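Local coordinates for uncharacterized protein PA2218 (Pseudomonas aeruginosa, PDB 2HDW) that has no established function but adopts the alpha/beta hydrolase fold and is probably a hydrolase related to the S15 X-Pro dipeptidyl-peptidases, at residues 167-170 against 171-174; 118-122 against 123-127; 356-359 against 360-364; 110-113 against 114-118. All coordinates share one frame; numbering follows the deposited sequence.

Contact 1 (167-170 against 171-174); sequences EVNR and ERIG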
ATOM      1  N   GLU A 167       9.549  21.705  -5.246  1.00 16.31           N
ATOM      2  CA  GLU A 167      10.546  21.318  -4.253  1.00 16.49           C
ATOM      3  C   GLU A 167      11.233  19.988  -4.549  1.00 16.02           C
ATOM      4  O   GLU A 167      12.194  19.622  -3.873  1.00 16.12           O
ATOM      5  CB  GLU A 167       9.910  21.235  -2.859  1.00 16.55           C
ATOM      6  CG  GLU A 167       9.295  22.528  -2.351  1.00 18.41           C
ATOM      7  CD  GLU A 167       7.898  22.781  -2.894  1.00 20.63           C
ATOM      8  OE1 GLU A 167       7.395  21.960  -3.692  1.00 17.87           O
ATOM      9  OE2 GLU A 167       7.296  23.809  -2.515  1.00 19.64           O
ATOM     10  N   VAL A 168      10.763  19.272  -5.564  1.00 15.76           N
ATOM     11  CA  VAL A 168      11.343  17.974  -5.869  1.00 15.66           C
ATOM     12  C   VAL A 168      12.086  17.861  -7.188  1.00 13.82           C
ATOM     13  O   VAL A 168      11.824  18.596  -8.142  1.00 11.69           O
ATOM     14  CB  VAL A 168      10.264  16.857  -5.860  1.00 18.24           C
ATOM     15  CG1 VAL A 168       9.384  16.975  -4.625  1.00 18.40           C
ATOM     16  CG2 VAL A 168       9.436  16.934  -7.119  1.00 21.03           C
ATOM     17  N   ASN A 169      13.022  16.920  -7.214  1.00 11.74           N
ATOM     18  CA  ASN A 169      13.807  16.623  -8.402  1.00 12.76           C
ATOM     19  C   ASN A 169      13.173  15.360  -8.985  1.00 12.05           C
ATOM     20  O   ASN A 169      13.381  14.266  -8.467  1.00 12.07           O
ATOM     21  CB  ASN A 169      15.264  16.340  -8.027  1.00 12.09           C
ATOM     22  CG  ASN A 169      16.135  16.074  -9.242  1.00 15.50           C
ATOM     23  OD1 ASN A 169      15.706  15.421 -10.190  1.00 15.90           O
ATOM     24  ND2 ASN A 169      17.370  16.570  -9.213  1.00 14.37           N
ATOM     25  N   ARG A 170      12.398  15.512 -10.055  1.00 12.46           N
ATOM     26  CA  ARG A 170      11.713  14.378 -10.679  1.00 12.69           C
ATOM     27  C   ARG A 170      12.606  13.180 -11.027  1.00 11.22           C
ATOM     28  O   ARG A 170      12.103  12.077 -11.253  1.00  9.77           O
ATOM     29  CB  ARG A 170      10.970  14.837 -11.937  1.00 15.47           C
ATOM     30  CG  ARG A 170      11.869  15.194 -13.121  1.00 17.67           C
ATOM     31  CD  ARG A 170      11.038  15.831 -14.219  1.00 18.05           C
ATOM     32  NE  ARG A 170      10.320  16.988 -13.691  1.00 24.51           N
ATOM     33  CZ  ARG A 170       9.340  17.625 -14.325  1.00 25.49           C
ATOM     34  NH1 ARG A 170       8.947  17.225 -15.531  1.00 23.31           N
ATOM     35  NH2 ARG A 170       8.746  18.659 -13.743  1.00 26.20           N
ATOM     36  N   GLU A 171      13.917  13.392 -11.082  1.00 11.15           N
ATOM     37  CA  GLU A 171      14.844  12.307 -11.395  1.00 11.39           C
ATOM     38  C   GLU A 171      15.301  11.549 -10.142  1.00 12.56           C
ATOM     39  O   GLU A 171      16.065  10.582 -10.238  1.00 11.29           O
ATOM     40  CB  GLU A 171      16.072  12.853 -12.136  1.00 15.29           C
ATOM     41  CG  GLU A 171      15.839  13.196 -13.611  1.00 17.07           C
ATOM     42  CD  GLU A 171      15.437  11.981 -14.436  1.00 21.18           C
ATOM     43  OE1 GLU A 171      15.950  10.878 -14.154  1.00 22.22           O
ATOM     44  OE2 GLU A 171      14.623  12.128 -15.374  1.00 21.93           O
ATOM     45  N   ARG A 172      14.828  11.978  -8.973  1.00 10.44           N
ATOM     46  CA  ARG A 172      15.214  11.342  -7.711  1.00 11.00           C
ATOM     47  C   ARG A 172      13.986  10.837  -6.954  1.00 10.05           C
ATOM     48  O   ARG A 172      13.747  11.224  -5.812  1.00 10.45           O
ATOM     49  CB  ARG A 172      15.986  12.349  -6.847  1.00 10.68           C
ATOM     50  CG  ARG A 172      17.147  13.039  -7.569  1.00 11.33           C
ATOM     51  CD  ARG A 172      17.843  14.066  -6.673  1.00 13.02           C
ATOM     52  NE  ARG A 172      18.467  13.437  -5.509  1.00 15.71           N
ATOM     53  CZ  ARG A 172      18.933  14.095  -4.449  1.00 17.94           C
ATOM     54  NH1 ARG A 172      18.854  15.419  -4.387  1.00 18.64           N
ATOM     55  NH2 ARG A 172      19.468  13.424  -3.438  1.00 18.92           N
ATOM     56  N   ILE A 173      13.212   9.964  -7.595  1.00 10.31           N
ATOM     57  CA  ILE A 173      11.988   9.429  -6.994  1.00  9.76           C
ATOM     58  C   ILE A 173      12.068   7.940  -6.683  1.00  9.88           C
ATOM     59  O   ILE A 173      12.529   7.140  -7.500  1.00  8.95           O
ATOM     60  CB  ILE A 173      10.761   9.634  -7.926  1.00  9.82           C
ATOM     61  CG1 ILE A 173      10.637  11.106  -8.332  1.00 11.44           C
ATOM     62  CG2 ILE A 173       9.481   9.157  -7.227  1.00  8.46           C
ATOM     63  CD1 ILE A 173      10.440  12.043  -7.185  1.00 14.88           C
ATOM     64  N   GLY A 174      11.604   7.582  -5.490  1.00 10.01           N
ATOM     65  CA  GLY A 174      11.573   6.196  -5.072  1.00  9.23           C
ATOM     66  C   GLY A 174      10.186   5.909  -4.530  1.00  9.54           C
ATOM     67  O   GLY A 174       9.366   6.825  -4.391  1.00  8.27           O
TER
HETATM   68  O   HOH W   1      18.463  17.603  -6.838  1.00 10.51           O

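Contact 2 (118-122 against 123-127); sequences QTMAE and RGFVT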
ATOM      1  N   GLN A 118       5.651  10.659   7.000  1.00 10.36           N
ATOM      2  CA  GLN A 118       6.098  11.728   7.878  1.00 12.96           C
ATOM      3  C   GLN A 118       7.497  11.450   8.412  1.00 11.80           C
ATOM      4  O   GLN A 118       8.332  12.349   8.482  1.00 12.56           O
ATOM      5  CB  GLN A 118       5.138  11.917   9.058  1.00 12.66           C
ATOM      6  CG  GLN A 118       5.515  13.125   9.907  1.00 12.91           C
ATOM      7  CD  GLN A 118       4.512  13.442  10.991  1.00 14.16           C
ATOM      8  OE1 GLN A 118       4.395  12.720  11.981  1.00 16.89           O
ATOM      9  NE2 GLN A 118       3.785  14.532  10.814  1.00 11.03           N
ATOM     10  N   THR A 119       7.740  10.198   8.787  1.00 12.89           N
ATOM     11  CA  THR A 119       9.031   9.794   9.327  1.00 13.22           C
ATOM     12  C   THR A 119      10.134   9.983   8.295  1.00 12.91           C
ATOM     13  O   THR A 119      11.217  10.469   8.616  1.00 13.10           O
ATOM     14  CB  THR A 119       9.008   8.319   9.772  1.00 12.47           C
ATOM     15  OG1 THR A 119       7.970   8.131  10.737  1.00 11.90           O
ATOM     16  CG2 THR A 119      10.343   7.919  10.393  1.00 15.77           C
ATOM     17  N   MET A 120       9.861   9.608   7.051  1.00 11.77           N
ATOM     18  CA  MET A 120      10.874   9.757   6.017  1.00 12.28           C
ATOM     19  C   MET A 120      11.061  11.228   5.648  1.00 12.22           C
ATOM     20  O   MET A 120      12.138  11.635   5.211  1.00  9.83           O
ATOM     21  CB  MET A 120      10.509   8.910   4.797  1.00 12.35           C
ATOM     22  CG  MET A 120      10.639   7.404   5.062  1.00 11.36           C
ATOM     23  SD  MET A 120      12.329   6.885   5.515  1.00  2.49           S
ATOM     24  CE  MET A 120      13.126   7.203   4.050  1.00  8.27           C
ATOM     25  N   ALA A 121      10.018  12.029   5.846  1.00 13.47           N
ATOM     26  CA  ALA A 121      10.112  13.462   5.571  1.00 13.67           C
ATOM     27  C   ALA A 121      11.045  14.078   6.619  1.00 14.55           C
ATOM     28  O   ALA A 121      11.731  15.061   6.354  1.00 13.43           O
ATOM     29  CB  ALA A 121       8.742  14.103   5.648  1.00 12.75           C
ATOM     30  N   GLU A 122      11.064  13.501   7.817  1.00 15.13           N
ATOM     31  CA  GLU A 122      11.955  13.997   8.862  1.00 16.97           C
ATOM     32  C   GLU A 122      13.375  13.581   8.496  1.00 16.91           C
ATOM     33  O   GLU A 122      14.349  14.146   8.999  1.00 16.85           O
ATOM     34  CB  GLU A 122      11.603  13.398  10.227  1.00 20.27           C
ATOM     35  CG  GLU A 122      10.214  13.731  10.744  1.00 22.58           C
ATOM     36  CD  GLU A 122      10.007  13.251  12.170  1.00 26.48           C
ATOM     37  OE1 GLU A 122      10.349  12.085  12.461  1.00 25.66           O
ATOM     38  OE2 GLU A 122       9.502  14.036  13.001  1.00 27.11           O
ATOM     39  N   ARG A 123      13.485  12.583   7.621  1.00 16.68           N
ATOM     40  CA  ARG A 123      14.784  12.079   7.187  1.00 16.63           C
ATOM     41  C   ARG A 123      15.309  12.833   5.962  1.00 16.39           C
ATOM     42  O   ARG A 123      16.293  12.419   5.354  1.00 17.13           O
ATOM     43  CB  ARG A 123      14.700  10.581   6.866  1.00 17.82           C
ATOM     44  CG  ARG A 123      14.157   9.718   7.996  1.00 19.77           C
ATOM     45  CD  ARG A 123      15.024   9.807   9.238  1.00 21.19           C
ATOM     46  NE  ARG A 123      14.431   9.113  10.382  1.00 23.06           N
ATOM     47  CZ  ARG A 123      14.861   7.953  10.870  1.00 20.29           C
ATOM     48  NH1 ARG A 123      15.899   7.335  10.318  1.00 20.45           N
ATOM     49  NH2 ARG A 123      14.261   7.418  11.924  1.00 19.29           N
ATOM     50  N   GLY A 124      14.644  13.925   5.591  1.00 16.26           N
ATOM     51  CA  GLY A 124      15.101  14.717   4.456  1.00 14.81           C
ATOM     52  C   GLY A 124      14.458  14.487   3.100  1.00 15.66           C
ATOM     53  O   GLY A 124      14.902  15.059   2.103  1.00 16.06           O
ATOM     54  N   PHE A 125      13.417  13.662   3.035  1.00 14.07           N
ATOM     55  CA  PHE A 125      12.756  13.402   1.756  1.00 11.74           C
ATOM     56  C   PHE A 125      11.404  14.111   1.668  1.00 11.07           C
ATOM     57  O   PHE A 125      10.775  14.401   2.681  1.00  9.42           O
ATOM     58  CB  PHE A 125      12.532  11.889   1.573  1.00 12.85           C
ATOM     59  CG  PHE A 125      13.802  11.071   1.587  1.00 11.05           C
ATOM     60  CD1 PHE A 125      14.486  10.800   0.406  1.00 10.95           C
ATOM     61  CD2 PHE A 125      14.324  10.589   2.785  1.00 11.97           C
ATOM     62  CE1 PHE A 125      15.674  10.057   0.416  1.00 11.58           C
ATOM     63  CE2 PHE A 125      15.517   9.844   2.807  1.00 10.96           C
ATOM     64  CZ  PHE A 125      16.188   9.581   1.621  1.00 11.54           C
ATOM     65  N   VAL A 126      10.975  14.414   0.449  1.00 11.43           N
ATOM     66  CA  VAL A 126       9.660  15.004   0.240  1.00 11.47           C
ATOM     67  C   VAL A 126       8.827  13.732   0.110  1.00 10.92           C
ATOM     68  O   VAL A 126       9.188  12.854  -0.666  1.00 11.35           O
ATOM     69  CB  VAL A 126       9.581  15.791  -1.079  1.00 11.69           C
ATOM     70  CG1 VAL A 126       8.129  16.074  -1.420  1.00 11.72           C
ATOM     71  CG2 VAL A 126      10.361  17.092  -0.960  1.00 10.27           C
ATOM     72  N   THR A 127       7.734  13.616   0.858  1.00 11.64           N
ATOM     73  CA  THR A 127       6.940  12.392   0.797  1.00 12.14           C
ATOM     74  C   THR A 127       5.450  12.578   0.578  1.00 13.01           C
ATOM     75  O   THR A 127       4.892  13.653   0.808  1.00 13.70           O
ATOM     76  CB  THR A 127       7.135  11.553   2.067  1.00 10.67           C
ATOM     77  OG1 THR A 127       6.634  12.278   3.195  1.00 11.21           O
ATOM     78  CG2 THR A 127       8.614  11.248   2.279  1.00 10.51           C
TER

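Contact 3 (356-359 against 360-364); sequences FDRI and AGFFD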
ATOM      1  N   PHE A 356      13.956   2.333   9.720  1.00 13.15           N
ATOM      2  CA  PHE A 356      13.965   3.603   9.005  1.00 12.90           C
ATOM      3  C   PHE A 356      15.368   4.076   8.645  1.00 14.69           C
ATOM      4  O   PHE A 356      15.556   4.684   7.594  1.00 14.90           O
ATOM      5  CB  PHE A 356      13.233   4.680   9.810  1.00 13.90           C
ATOM      6  CG  PHE A 356      11.733   4.579   9.731  1.00 14.97           C
ATOM      7  CD1 PHE A 356      11.079   4.714   8.509  1.00 15.36           C
ATOM      8  CD2 PHE A 356      10.975   4.371  10.878  1.00 14.49           C
ATOM      9  CE1 PHE A 356       9.692   4.644   8.429  1.00 16.84           C
ATOM     10  CE2 PHE A 356       9.584   4.300  10.815  1.00 15.85           C
ATOM     11  CZ  PHE A 356       8.940   4.436   9.592  1.00 15.99           C
ATOM     12  N   ASP A 357      16.351   3.812   9.505  1.00 14.76           N
ATOM     13  CA  ASP A 357      17.724   4.221   9.197  1.00 14.63           C
ATOM     14  C   ASP A 357      18.111   3.587   7.860  1.00 14.27           C
ATOM     15  O   ASP A 357      18.583   4.268   6.949  1.00 14.44           O
ATOM     16  CB  ASP A 357      18.707   3.739  10.273  1.00 15.40           C
ATOM     17  CG  ASP A 357      18.628   4.545  11.566  1.00 18.95           C
ATOM     18  OD1 ASP A 357      17.704   5.367  11.723  1.00 18.38           O
ATOM     19  OD2 ASP A 357      19.504   4.339  12.438  1.00 19.55           O
ATOM     20  N   ARG A 358      17.902   2.275   7.759  1.00 12.81           N
ATOM     21  CA  ARG A 358      18.219   1.517   6.552  1.00 13.45           C
ATOM     22  C   ARG A 358      17.410   1.955   5.347  1.00 11.78           C
ATOM     23  O   ARG A 358      17.916   1.971   4.231  1.00 11.89           O
ATOM     24  CB  ARG A 358      17.982   0.027   6.784  1.00 17.78           C
ATOM     25  CG  ARG A 358      19.245  -0.808   6.873  1.00 22.64           C
ATOM     26  CD  ARG A 358      19.589  -1.484   5.551  1.00 25.58           C
ATOM     27  NE  ARG A 358      19.957  -0.548   4.495  1.00 26.36           N
ATOM     28  CZ  ARG A 358      20.316  -0.913   3.264  1.00 25.53           C
ATOM     29  NH1 ARG A 358      20.356  -2.198   2.939  1.00 24.24           N
ATOM     30  NH2 ARG A 358      20.631   0.008   2.356  1.00 21.91           N
ATOM     31  N   ILE A 359      16.143   2.281   5.563  1.00 12.70           N
ATOM     32  CA  ILE A 359      15.304   2.721   4.465  1.00 11.15           C
ATOM     33  C   ILE A 359      15.802   4.078   3.961  1.00 11.94           C
ATOM     34  O   ILE A 359      15.944   4.280   2.757  1.00 11.55           O
ATOM     35  CB  ILE A 359      13.823   2.807   4.897  1.00 12.00           C
ATOM     36  CG1 ILE A 359      13.317   1.403   5.266  1.00 10.00           C
ATOM     37  CG2 ILE A 359      12.987   3.392   3.773  1.00  6.63           C
ATOM     38  CD1 ILE A 359      11.887   1.357   5.782  1.00 10.58           C
ATOM     39  N   ALA A 360      16.091   4.996   4.882  1.00 12.04           N
ATOM     40  CA  ALA A 360      16.592   6.315   4.507  1.00 11.48           C
ATOM     41  C   ALA A 360      17.960   6.172   3.829  1.00 12.34           C
ATOM     42  O   ALA A 360      18.234   6.812   2.807  1.00 11.77           O
ATOM     43  CB  ALA A 360      16.713   7.204   5.749  1.00 12.33           C
ATOM     44  N   GLY A 361      18.817   5.335   4.410  1.00 10.51           N
ATOM     45  CA  GLY A 361      20.140   5.120   3.848  1.00 10.33           C
ATOM     46  C   GLY A 361      20.040   4.550   2.445  1.00 12.32           C
ATOM     47  O   GLY A 361      20.811   4.910   1.556  1.00 12.64           O
ATOM     48  N   PHE A 362      19.081   3.653   2.249  1.00 11.45           N
ATOM     49  CA  PHE A 362      18.854   3.027   0.951  1.00 11.33           C
ATOM     50  C   PHE A 362      18.517   4.087  -0.099  1.00 11.95           C
ATOM     51  O   PHE A 362      19.156   4.160  -1.153  1.00 12.17           O
ATOM     52  CB  PHE A 362      17.697   2.030   1.064  1.00 10.19           C
ATOM     53  CG  PHE A 362      17.303   1.390  -0.238  1.00 10.84           C
ATOM     54  CD1 PHE A 362      18.053   0.349  -0.772  1.00 12.61           C
ATOM     55  CD2 PHE A 362      16.150   1.796  -0.903  1.00 10.48           C
ATOM     56  CE1 PHE A 362      17.655  -0.286  -1.953  1.00 13.12           C
ATOM     57  CE2 PHE A 362      15.741   1.169  -2.087  1.00 12.60           C
ATOM     58  CZ  PHE A 362      16.495   0.125  -2.609  1.00 10.99           C
ATOM     59  N   PHE A 363      17.511   4.908   0.185  1.00 12.29           N
ATOM     60  CA  PHE A 363      17.120   5.935  -0.768  1.00 11.89           C
ATOM     61  C   PHE A 363      18.150   7.052  -0.887  1.00 11.75           C
ATOM     62  O   PHE A 363      18.283   7.646  -1.950  1.00 10.05           O
ATOM     63  CB  PHE A 363      15.742   6.506  -0.417  1.00 11.62           C
ATOM     64  CG  PHE A 363      14.607   5.555  -0.699  1.00  9.69           C
ATOM     65  CD1 PHE A 363      14.387   5.081  -1.990  1.00  9.94           C
ATOM     66  CD2 PHE A 363      13.758   5.136   0.322  1.00  9.79           C
ATOM     67  CE1 PHE A 363      13.334   4.201  -2.264  1.00  7.82           C
ATOM     68  CE2 PHE A 363      12.700   4.257   0.064  1.00  9.51           C
ATOM     69  CZ  PHE A 363      12.489   3.791  -1.232  1.00 11.66           C
ATOM     70  N   ASP A 364      18.881   7.341   0.188  1.00 13.24           N
ATOM     71  CA  ASP A 364      19.902   8.389   0.108  1.00 15.22           C
ATOM     72  C   ASP A 364      20.908   8.019  -0.979  1.00 15.28           C
ATOM     73  O   ASP A 364      21.333   8.863  -1.763  1.00 13.78           O
ATOM     74  CB  ASP A 364      20.654   8.558   1.436  1.00 16.01           C
ATOM     75  CG  ASP A 364      19.883   9.394   2.449  1.00 20.41           C
ATOM     76  OD1 ASP A 364      19.224  10.374   2.039  1.00 20.80           O
ATOM     77  OD2 ASP A 364      19.945   9.079   3.660  1.00 22.20           O
TER

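Contact 4 (110-113 against 114-118); sequences EQSS and GLYAQ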
ATOM      1  N   GLU A 110      -4.047   7.826   6.654  1.00 11.00           N
ATOM      2  CA  GLU A 110      -3.920   8.256   8.043  1.00 11.29           C
ATOM      3  C   GLU A 110      -3.311   7.163   8.922  1.00 11.90           C
ATOM      4  O   GLU A 110      -2.966   7.399  10.081  1.00 11.52           O
ATOM      5  CB  GLU A 110      -5.282   8.675   8.607  1.00 12.24           C
ATOM      6  CG  GLU A 110      -5.888   9.923   7.953  1.00  9.29           C
ATOM      7  CD  GLU A 110      -6.488   9.652   6.580  1.00 11.03           C
ATOM      8  OE1 GLU A 110      -6.620   8.469   6.191  1.00  9.05           O
ATOM      9  OE2 GLU A 110      -6.850  10.628   5.889  1.00 12.13           O
ATOM     10  N   GLN A 111      -3.176   5.964   8.363  1.00 11.12           N
ATOM     11  CA  GLN A 111      -2.611   4.857   9.106  1.00 11.37           C
ATOM     12  C   GLN A 111      -1.112   4.694   8.812  1.00 11.44           C
ATOM     13  O   GLN A 111      -0.394   5.690   8.721  1.00 11.65           O
ATOM     14  CB  GLN A 111      -3.426   3.583   8.817  1.00 10.39           C
ATOM     15  CG  GLN A 111      -4.873   3.717   9.330  1.00  8.31           C
ATOM     16  CD  GLN A 111      -5.817   2.638   8.827  1.00 12.23           C
ATOM     17  OE1 GLN A 111      -5.877   2.352   7.628  1.00 10.46           O
ATOM     18  NE2 GLN A 111      -6.583   2.048   9.743  1.00 10.43           N
ATOM     19  N   SER A 112      -0.645   3.461   8.653  1.00 10.51           N
ATOM     20  CA  SER A 112       0.773   3.192   8.425  1.00 11.84           C
ATOM     21  C   SER A 112       1.518   3.986   7.343  1.00 11.93           C
ATOM     22  O   SER A 112       2.628   4.469   7.593  1.00 11.58           O
ATOM     23  CB  SER A 112       0.984   1.697   8.178  1.00 11.16           C
ATOM     24  OG  SER A 112       2.362   1.367   8.257  1.00 12.04           O
ATOM     25  N   SER A 113       0.948   4.115   6.147  1.00 10.76           N
ATOM     26  CA  SER A 113       1.641   4.849   5.090  1.00 11.44           C
ATOM     27  C   SER A 113       1.938   6.285   5.521  1.00 11.70           C
ATOM     28  O   SER A 113       3.000   6.830   5.217  1.00 12.53           O
ATOM     29  CB  SER A 113       0.829   4.840   3.783  1.00 10.21           C
ATOM     30  OG  SER A 113      -0.464   5.399   3.951  1.00 10.74           O
ATOM     31  N   GLY A 114       0.996   6.895   6.232  1.00 12.99           N
ATOM     32  CA  GLY A 114       1.194   8.254   6.704  1.00 12.20           C
ATOM     33  C   GLY A 114       2.341   8.326   7.692  1.00 12.16           C
ATOM     34  O   GLY A 114       3.163   9.244   7.638  1.00 11.73           O
ATOM     35  N   LEU A 115       2.399   7.362   8.609  1.00 12.56           N
ATOM     36  CA  LEU A 115       3.471   7.319   9.601  1.00 12.03           C
ATOM     37  C   LEU A 115       4.819   7.201   8.887  1.00 12.19           C
ATOM     38  O   LEU A 115       5.790   7.861   9.257  1.00 12.67           O
ATOM     39  CB  LEU A 115       3.282   6.125  10.538  1.00 12.67           C
ATOM     40  CG  LEU A 115       4.420   5.860  11.526  1.00 14.23           C
ATOM     41  CD1 LEU A 115       4.544   7.027  12.490  1.00 15.06           C
ATOM     42  CD2 LEU A 115       4.131   4.580  12.291  1.00 18.20           C
ATOM     43  N   TYR A 116       4.876   6.349   7.866  1.00 11.87           N
ATOM     44  CA  TYR A 116       6.105   6.174   7.093  1.00 10.90           C
ATOM     45  C   TYR A 116       6.485   7.470   6.376  1.00 10.15           C
ATOM     46  O   TYR A 116       7.637   7.900   6.429  1.00  9.55           O
ATOM     47  CB  TYR A 116       5.936   5.072   6.045  1.00  9.10           C
ATOM     48  CG  TYR A 116       6.273   3.676   6.517  1.00 10.48           C
ATOM     49  CD1 TYR A 116       5.470   3.008   7.447  1.00 10.76           C
ATOM     50  CD2 TYR A 116       7.372   3.004   5.997  1.00  7.42           C
ATOM     51  CE1 TYR A 116       5.765   1.690   7.839  1.00  8.67           C
ATOM     52  CE2 TYR A 116       7.671   1.701   6.376  1.00  9.11           C
ATOM     53  CZ  TYR A 116       6.867   1.050   7.289  1.00  9.24           C
ATOM     54  OH  TYR A 116       7.170  -0.251   7.624  1.00 12.08           O
ATOM     55  N   ALA A 117       5.513   8.083   5.705  1.00 10.78           N
ATOM     56  CA  ALA A 117       5.748   9.323   4.965  1.00  9.55           C
ATOM     57  C   ALA A 117       6.266  10.461   5.840  1.00 10.27           C
ATOM     58  O   ALA A 117       7.209  11.159   5.466  1.00  7.91           O
ATOM     59  CB  ALA A 117       4.467   9.758   4.245  1.00  9.43           C
ATOM     60  N   GLN A 118       5.651  10.659   7.000  1.00 10.36           N
ATOM     61  CA  GLN A 118       6.098  11.728   7.878  1.00 12.96           C
ATOM     62  C   GLN A 118       7.497  11.450   8.412  1.00 11.80           C
ATOM     63  O   GLN A 118       8.332  12.349   8.482  1.00 12.56           O
ATOM     64  CB  GLN A 118       5.138  11.917   9.058  1.00 12.66           C
ATOM     65  CG  GLN A 118       5.515  13.125   9.907  1.00 12.91           C
ATOM     66  CD  GLN A 118       4.512  13.442  10.991  1.00 14.16           C
ATOM     67  OE1 GLN A 118       4.395  12.720  11.981  1.00 16.89           O
ATOM     68  NE2 GLN A 118       3.785  14.532  10.814  1.00 11.03           N
TER

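Contact 1 (167-170 against 171-174)
The side chain of N169 stands across that of R172 at about a right angle, its amide plane turned 87° from the guanidinium plane. N169 ND2 lies 3.6 Å from R172 CD, so the amide rests against the aliphatic stem of the arginine and not against its charged end. Beyond the stem, a water accepts from N169 ND2 at 2.8 Å and, weakly, from R172 NH1. R172 NE donates to O of the C-terminal residue L367. On the other branch of the amide, N169 OD1 takes the backbone N-H of E171 in its carbonyl plane, at 2.8 Å, which makes an Asx turn. With CG anti to the backbone N (chi1 -178°), N169 reaches forward over the corner to make this bond. The corner is also a type I beta turn, N169 to R172, closed by R172 N to N169 O at 2.8 Å; it leads from the short strand 168-169 into strand 173-178 of the central sheet. E171 CB comes within 3.2 Å of N169 OD1, while the E171 carboxylate forms a salt bridge with K196. On the buried side, I173 CG1 packs 3.4 Å from R170 O, and the isoleucine also touches I162 of helix 148-164.

Contact 2 (118-122 against 123-127)
M120 and F125 lie side by side and point the same way, M120 CE 3.8 Å from F125 CE2. M120 is bent at both chi2 and chi3, which brings its methyl end round to the ring. The M120 carbonyl O sits at the ring edge, in its plane, 3.4 Å from F125 CD2, and accepts F125 N at 3.2 Å. With G124 N to A121 O, also 3.2 Å, this makes the Schellman motif that ends helix 112-122, G124 being the C-prime residue at positive phi. The tight side continues into strand 126-130: T127 CG2 lies 3.9 Å from M120 CB, and T127 OG1 makes a probable hydrogen bond to A117 O, one turn before A121. A121 CA approaches F125 O at 3.1 Å in a CA-H...O contact. F125 O is buried with no hydrogen-bond partner in the model, so the A121 CA-H is probably a modest compensation. The solvent side is looser in its hydrogen bonding: R123 N makes just weak bonds to T119 O and M120 O. One local touch there is close, R123 CG 3.1 Å from T119 O, the chain being bent at chi2 (-61°). The guanidinium continues to D357 of helix 356-366 in a salt bridge, and the exposed E122 hydrogen-bonds S63 OG through OE2. The helix end is thus closed by two backbone bonds, while R123 and E122 link it to other parts of the fold.

Contact 3 (356-359 against 360-364)
A360 N and G361 N donate to F356 O and D357 O, each at 2.8 Å, in the regular i to i+4 pattern of helix 356-366, the C-terminal helix of this alpha/beta hydrolase fold. The next bond, F362 N to R358 O, is more bent (146° at the hydrogen), its donor standing above the carbonyl plane; F363 N to I359 O is straighter at 170°. Outside this core R358 forms a salt bridge with E335. Bent at chi2 and chi3, R358 carries NH2 forward along the helix, 3.8 Å from F362 CB and near the plane of the ring at its edge. Guanidinium and ring are inclined by 71°, so the two groups do not stack. On the buried side I359 and F363 run side by side in the same direction, facing I176 of strand 173-178. F363 also leans on A197 and V199 of strand 197-201, while A360 meets M120 of helix 112-122. The I359 CG2 branch, anti to the backbone N, makes the apolar contact with F363, 3.8 Å from CE2; the same ring passes its CD2 within 3.4 Å of I359 O.

Contact 4 (110-113 against 114-118)
S112 and Y116, one turn apart, meet through backbone and side chain alike. The main-chain bonds open helix 112-122, this being the N-terminal start of the helix in the beta-alpha-beta unit 96-102, 112-122, 126-130. Q111, at the N-cap position, offers its carbonyl O to L115 N at 3.3 Å, in the carbonyl plane, and more weakly to G114 N. Y116 N to S112 O and A117 N to S113 O follow, both 2.9 Å, the first nearly along the C=O axis. Among side-chain contacts, the Y116 ring turns its edge to the S112 carbonyl, O lying 3.2 Å from CD1 and near the ring plane. A chi1 of -167° swings S112 OG away from the backbone N, toward the tyrosine; it lies 3.4 Å from Y116 CE1, somewhat off the ring plane. A117 CB and L115 CB each touch a carbonyl of the preceding turn, at 3.4 Å from S113 O and S112 O respectively. The polar ends are satisfied farther away: S112 OG by Y348 O, Y116 OH by L347 O and S201 OG, Q111 NE2 by G272 O and OE1 by V108 N. S113, Y116 and A117 rest on I101 of strand 96-102, S112 and Y116 on I178 of strand 173-178; Y116 meets F356 of helix 356-366 edge-to-face, and Q111 and S112 pack against helix 258-267.

Overall arrangement
Contacts 4 and 2 are the two ends of helix 112-122 and share Q118. Contact 3 lies on helix 356-366, about 11 Å from contact 2 between centres, and touches both contact 2 and contact 4. These three are mostly buried, but their chemistry differs: contacts 3 and 4 are regular backbone helix bonds, joined by an apolar pair in contact 3 and by a serine against a tyrosine ring in contact 4, whereas contact 2 is a Schellman helix end with a charged rim. Contact 1 is a surface turn dominated by polar side chains and a water, yet V168 packs on V126 of contact 2 and G174 on F363 of contact 3. Contacts 1 and 4 do not touch.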